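Long-range contacts in guanine nucleotide exchange protein (Legionella pneumophila, PDB 1XSZ), which probably acts as a guanine nucleotide exchange factor for ADP-ribosylation factor, with a capping domain folded over the active site of its Sec7 domain: residues P103-K108 and K200-Y205; A275-Y280 and P294-Q299. All blocks are in the same frame, centred on the assembly; numbering follows the deposited sequence. Where two conformers were deposited one is given.

In the fold
Both contacts are buried, but they do different work. Contact 1 is a small interface, 139 Å² in all, between the start of helix 106-123 of the Sec7 domain and the run leading into strand 204-208 of the capping domain; no direct hydrogen bond crosses it. Contact 2 joins two neighbouring strands inside the capping sheet and buries 591 Å² through a full backbone ladder. Their centres lie about 9 Å apart, and strands 204-208 and 295-300 are sheet neighbours. The face of contact 2 that carries Thr-276, Gln-278, Tyr-280, Arg-295, Ile-297 and Gln-299 is largely polar and meets residues 103-108: Glu-105 of contact 1 accepts from both glutamines.

Contact 1 (P103-K108 and K200-Y205); sequences PGEAQK and KTSPGY
Glu-105 meets Ser-202 and Pro-203 with one carboxylate oxygen: OE2 lies 3.4 Å from Pro-203 CD and 3.6 Å from Ser-202 CB. These are van der Waals contacts, and no direct hydrogen bond joins the two segments. With CG beside its own backbone N (chi1 -60°) and the chain extended beyond it, Glu-105 carries its carboxylate across to the proline ring. Lys-108 comes at the same ring end-on, NZ standing 4.0 Å from Pro-203 CG.

The polar link runs through one water. It accepts from Gly-104 N, donates to Glu-105 OE2 at 2.7 Å, and is hydrogen-bonded to Ser-202 OG, also at 2.7 Å, thus bridging a gap in which Gly-104 N and Ser-202 OG are 4.1 Å apart.

Charge pairing does not cross between the segments. Lys-108 NZ donates to Glu-105 OE2 at 2.8 Å on the syn side, 33° out of the carboxylate plane, and also makes a salt bridge with Asp-62 of helix 57-64, its stronger partner. Glu-105 OE1 accepts from Gln-278 and Gln-299 of the capping sheet, so both carboxylate oxygens are held.

Glu-105 occupies the N-cap position of helix 106-123. PGEAQK is the family sequence that carries the glutamic finger in Sec7 exchange factors; engagement of Glu-105 by the cap is therefore consistent with an occluded Sec7 active site.

Contact 2 (A275-Y280 and P294-Q299); sequences ATIQVY and PRVIIQ
Tyr-280 and Arg-295 form the stacked end of this strand pair. The guanidinium lies over one ring face with the planes 26° apart, and Arg-295 CZ is 4.5 Å from the ring centroid of Tyr-280, 14° off its normal, a cation-pi geometry. A bend at chi3 (62°) folds the arginine back over the ring, while NE pairs with Glu-206 and NH2 with the carbonyl of Gly-104. Tyr-280 OH donates to Gln-278 OE1 at 2.7 Å and accepts from Ala-106 N. The hydroxyl lies in the carbonyl plane of the Gln-278 amide, and OE1 in turn sits at the edge of the Tyr-280 ring, in its plane. With a water at NE2 as well, the flip of this amide is fixed. Ile-297 CD1 approaches Tyr-280 CE1 at 4.0 Å.

The backbones make an antiparallel pair in the six-stranded sheet of the capping domain. Thr-276 with Gln-299, Gln-278 with Ile-297 and Tyr-280 with Arg-295 are hydrogen-bonded pairs, each bonded in both directions; Gln-278 N to Ile-297 O is 2.8 Å and nearly straight. On the apolar face Ile-277 lies alongside Val-296, CG2 to CG1 3.8 Å, and helices 216-224 and 306-315 pack over these strands.

Water takes the place of a stack where Thr-276 and Gln-299 cross. Their side chains come no nearer than 3.7 Å, Thr-276 OG1 to Gln-299 OE1, and a water 2.7 Å from each of these two atoms bridges them. A second water joins Thr-276 OG1, Gln-278 NE2 and Ile-297 O, whereas Gln-299 NE2 turns to the carbonyl of Pro-203.

Contact 1 (P103-K108 and K200-Y205)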
# COMPACT_ATOMS: atom_id res chain seq x y z
N PRO A 103 -2.25 4.94 -0.09
CA PRO A 103 -0.89 4.45 0.14
C PRO A 103 -0.18 4.36 -1.21
O PRO A 103 -0.82 4.20 -2.25
CB PRO A 103 -1.11 3.08 0.78
CG PRO A 103 -2.47 2.67 0.27
CD PRO A 103 -3.25 3.95 0.34
N GLY A 104 1.15 4.47 -1.20
CA GLY A 104 1.91 4.40 -2.43
C GLY A 104 2.52 3.02 -2.60
O GLY A 104 3.51 2.86 -3.32
N GLU A 105 1.93 2.03 -1.94
CA GLU A 105 2.41 0.65 -1.99
C GLU A 105 1.34 -0.22 -2.64
O GLU A 105 0.17 -0.18 -2.25
CB GLU A 105 2.69 0.16 -0.58
CG GLU A 105 3.76 0.99 0.13
CD GLU A 105 3.76 0.74 1.62
OE1 GLU A 105 4.14 -0.36 2.05
OE2 GLU A 105 3.36 1.66 2.37
N ALA A 106 1.76 -1.03 -3.60
CA ALA A 106 0.87 -1.89 -4.36
C ALA A 106 -0.09 -2.79 -3.58
O ALA A 106 -1.29 -2.80 -3.86
CB ALA A 106 1.68 -2.74 -5.33
N GLN A 107 0.42 -3.54 -2.62
CA GLN A 107 -0.47 -4.44 -1.88
C GLN A 107 -1.51 -3.71 -1.05
O GLN A 107 -2.62 -4.20 -0.87
CB GLN A 107 0.34 -5.41 -1.02
CG GLN A 107 1.16 -6.39 -1.84
CD GLN A 107 1.78 -7.50 -1.01
OE1 GLN A 107 2.47 -8.37 -1.54
NE2 GLN A 107 1.53 -7.48 0.29
N LYS A 108 -1.16 -2.52 -0.55
CA LYS A 108 -2.10 -1.74 0.25
C LYS A 108 -3.19 -1.17 -0.65
O LYS A 108 -4.37 -1.18 -0.29
CB LYS A 108 -1.35 -0.63 0.99
CG LYS A 108 -0.49 -1.17 2.11
CD LYS A 108 0.29 -0.06 2.81
CE LYS A 108 1.10 -0.62 3.96
NZ LYS A 108 2.02 0.42 4.52
N LYS A 200 3.00 11.14 -0.03
CA LYS A 200 4.28 11.47 -0.66
C LYS A 200 5.38 10.52 -0.20
O LYS A 200 6.37 10.32 -0.90
CB LYS A 200 4.67 12.92 -0.38
CG LYS A 200 4.80 13.27 1.09
CD LYS A 200 5.19 14.73 1.29
CE LYS A 200 4.13 15.67 0.72
NZ LYS A 200 4.51 17.10 0.89
N THR A 201 5.20 9.94 0.99
CA THR A 201 6.17 9.01 1.55
C THR A 201 5.47 7.80 2.15
O THR A 201 4.30 7.89 2.54
CB THR A 201 7.02 9.67 2.66
OG1 THR A 201 6.16 10.06 3.74
CG2 THR A 201 7.74 10.90 2.13
N SER A 202 6.18 6.68 2.23
CA SER A 202 5.62 5.45 2.79
C SER A 202 6.41 5.01 4.03
O SER A 202 7.57 5.39 4.22
CB SER A 202 5.66 4.34 1.74
OG SER A 202 4.85 4.67 0.62
N PRO A 203 5.78 4.21 4.90
CA PRO A 203 6.45 3.73 6.11
C PRO A 203 7.76 3.01 5.81
O PRO A 203 7.89 2.32 4.79
CB PRO A 203 5.41 2.79 6.74
CG PRO A 203 4.11 3.35 6.25
CD PRO A 203 4.39 3.71 4.82
N GLY A 204 8.73 3.19 6.70
CA GLY A 204 10.01 2.53 6.56
C GLY A 204 11.08 3.33 5.86
O GLY A 204 11.10 4.56 5.91
N TYR A 205 11.99 2.62 5.20
CA TYR A 205 13.08 3.24 4.46
C TYR A 205 12.77 3.20 2.97
O TYR A 205 12.42 2.15 2.44
CB TYR A 205 14.39 2.45 4.64
CG TYR A 205 14.81 2.20 6.07
CD1 TYR A 205 15.41 3.20 6.83
CD2 TYR A 205 14.64 0.95 6.65
CE1 TYR A 205 15.83 2.96 8.13
CE2 TYR A 205 15.05 0.69 7.95
CZ TYR A 205 15.65 1.71 8.69
OH TYR A 205 16.07 1.45 9.97
O HOH W 1 2.33 3.96 1.46

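Contact 2 (A275-Y280 and P294-Q299)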
# COMPACT_ATOMS: atom_id res chain seq x y z
N ALA A 275 11.56 -8.61 7.74
CA ALA A 275 11.59 -7.35 7.02
C ALA A 275 11.07 -7.61 5.61
O ALA A 275 11.28 -8.70 5.06
CB ALA A 275 13.01 -6.81 6.96
N THR A 276 10.39 -6.64 5.04
CA THR A 276 9.89 -6.77 3.68
C THR A 276 10.60 -5.76 2.79
O THR A 276 10.96 -4.65 3.24
CB THR A 276 8.37 -6.53 3.57
OG1 THR A 276 8.05 -5.25 4.12
CG2 THR A 276 7.61 -7.63 4.30
N ILE A 277 10.81 -6.14 1.54
CA ILE A 277 11.48 -5.27 0.59
C ILE A 277 10.64 -5.24 -0.68
O ILE A 277 10.46 -6.26 -1.35
CB ILE A 277 12.89 -5.79 0.25
CG1 ILE A 277 13.73 -5.90 1.53
CG2 ILE A 277 13.56 -4.86 -0.75
CD1 ILE A 277 15.13 -6.43 1.30
N GLN A 278 10.10 -4.06 -0.99
CA GLN A 278 9.28 -3.87 -2.18
C GLN A 278 10.11 -3.20 -3.26
O GLN A 278 10.89 -2.29 -2.98
CB GLN A 278 8.09 -2.97 -1.87
CG GLN A 278 7.20 -3.45 -0.76
CD GLN A 278 6.18 -2.40 -0.38
OE1 GLN A 278 5.43 -1.92 -1.23
NE2 GLN A 278 6.15 -2.05 0.89
N VAL A 279 9.92 -3.63 -4.50
CA VAL A 279 10.65 -3.05 -5.62
C VAL A 279 9.69 -2.50 -6.66
O VAL A 279 8.71 -3.16 -7.02
CB VAL A 279 11.57 -4.11 -6.28
CG1 VAL A 279 12.26 -3.51 -7.49
CG2 VAL A 279 12.59 -4.61 -5.28
N TYR A 280 9.97 -1.30 -7.14
CA TYR A 280 9.17 -0.65 -8.17
C TYR A 280 10.09 -0.09 -9.25
O TYR A 280 11.11 0.52 -8.94
CB TYR A 280 8.35 0.53 -7.61
CG TYR A 280 7.36 0.16 -6.54
CD1 TYR A 280 7.77 -0.07 -5.24
CD2 TYR A 280 6.01 -0.01 -6.85
CE1 TYR A 280 6.87 -0.47 -4.26
CE2 TYR A 280 5.09 -0.40 -5.88
CZ TYR A 280 5.53 -0.63 -4.59
OH TYR A 280 4.64 -1.06 -3.64
N PRO A 294 12.99 4.49 -10.00
CA PRO A 294 12.73 3.20 -9.39
C PRO A 294 12.66 3.46 -7.88
O PRO A 294 13.16 4.48 -7.40
CB PRO A 294 13.95 2.37 -9.78
CG PRO A 294 15.03 3.40 -9.90
CD PRO A 294 14.33 4.52 -10.62
N ARG A 295 12.04 2.54 -7.15
CA ARG A 295 11.92 2.70 -5.71
C ARG A 295 12.12 1.38 -5.01
O ARG A 295 11.76 0.33 -5.54
CB ARG A 295 10.52 3.20 -5.33
CG ARG A 295 10.05 4.45 -6.03
CD ARG A 295 8.52 4.49 -6.04
NE ARG A 295 7.96 4.52 -4.69
CZ ARG A 295 6.72 4.13 -4.39
NH1 ARG A 295 5.93 3.65 -5.34
NH2 ARG A 295 6.28 4.23 -3.15
N VAL A 296 12.70 1.43 -3.81
CA VAL A 296 12.86 0.26 -2.98
C VAL A 296 12.34 0.70 -1.62
O VAL A 296 12.78 1.72 -1.08
CB VAL A 296 14.33 -0.19 -2.86
CG1 VAL A 296 14.44 -1.34 -1.87
CG2 VAL A 296 14.87 -0.61 -4.23
N ILE A 297 11.38 -0.04 -1.08
CA ILE A 297 10.79 0.28 0.22
C ILE A 297 11.09 -0.89 1.15
O ILE A 297 10.69 -2.03 0.88
CB ILE A 297 9.26 0.50 0.12
CG1 ILE A 297 8.97 1.67 -0.83
CG2 ILE A 297 8.69 0.78 1.50
CD1 ILE A 297 7.49 1.91 -1.09
N ILE A 298 11.78 -0.60 2.25
CA ILE A 298 12.17 -1.62 3.22
C ILE A 298 11.49 -1.35 4.55
O ILE A 298 11.61 -0.26 5.11
CB ILE A 298 13.70 -1.61 3.42
CG1 ILE A 298 14.39 -1.82 2.07
CG2 ILE A 298 14.11 -2.68 4.42
CD1 ILE A 298 15.91 -1.73 2.12
N GLN A 299 10.76 -2.34 5.06
CA GLN A 299 10.03 -2.18 6.31
C GLN A 299 10.29 -3.30 7.30
O GLN A 299 10.23 -4.48 6.94
CB GLN A 299 8.53 -2.11 6.03
CG GLN A 299 8.14 -1.00 5.08
CD GLN A 299 6.71 -1.09 4.60
OE1 GLN A 299 6.09 -2.16 4.62
NE2 GLN A 299 6.17 0.03 4.15
O HOH W 2 8.47 -2.92 2.46
O HOH W 3 5.91 -4.69 5.61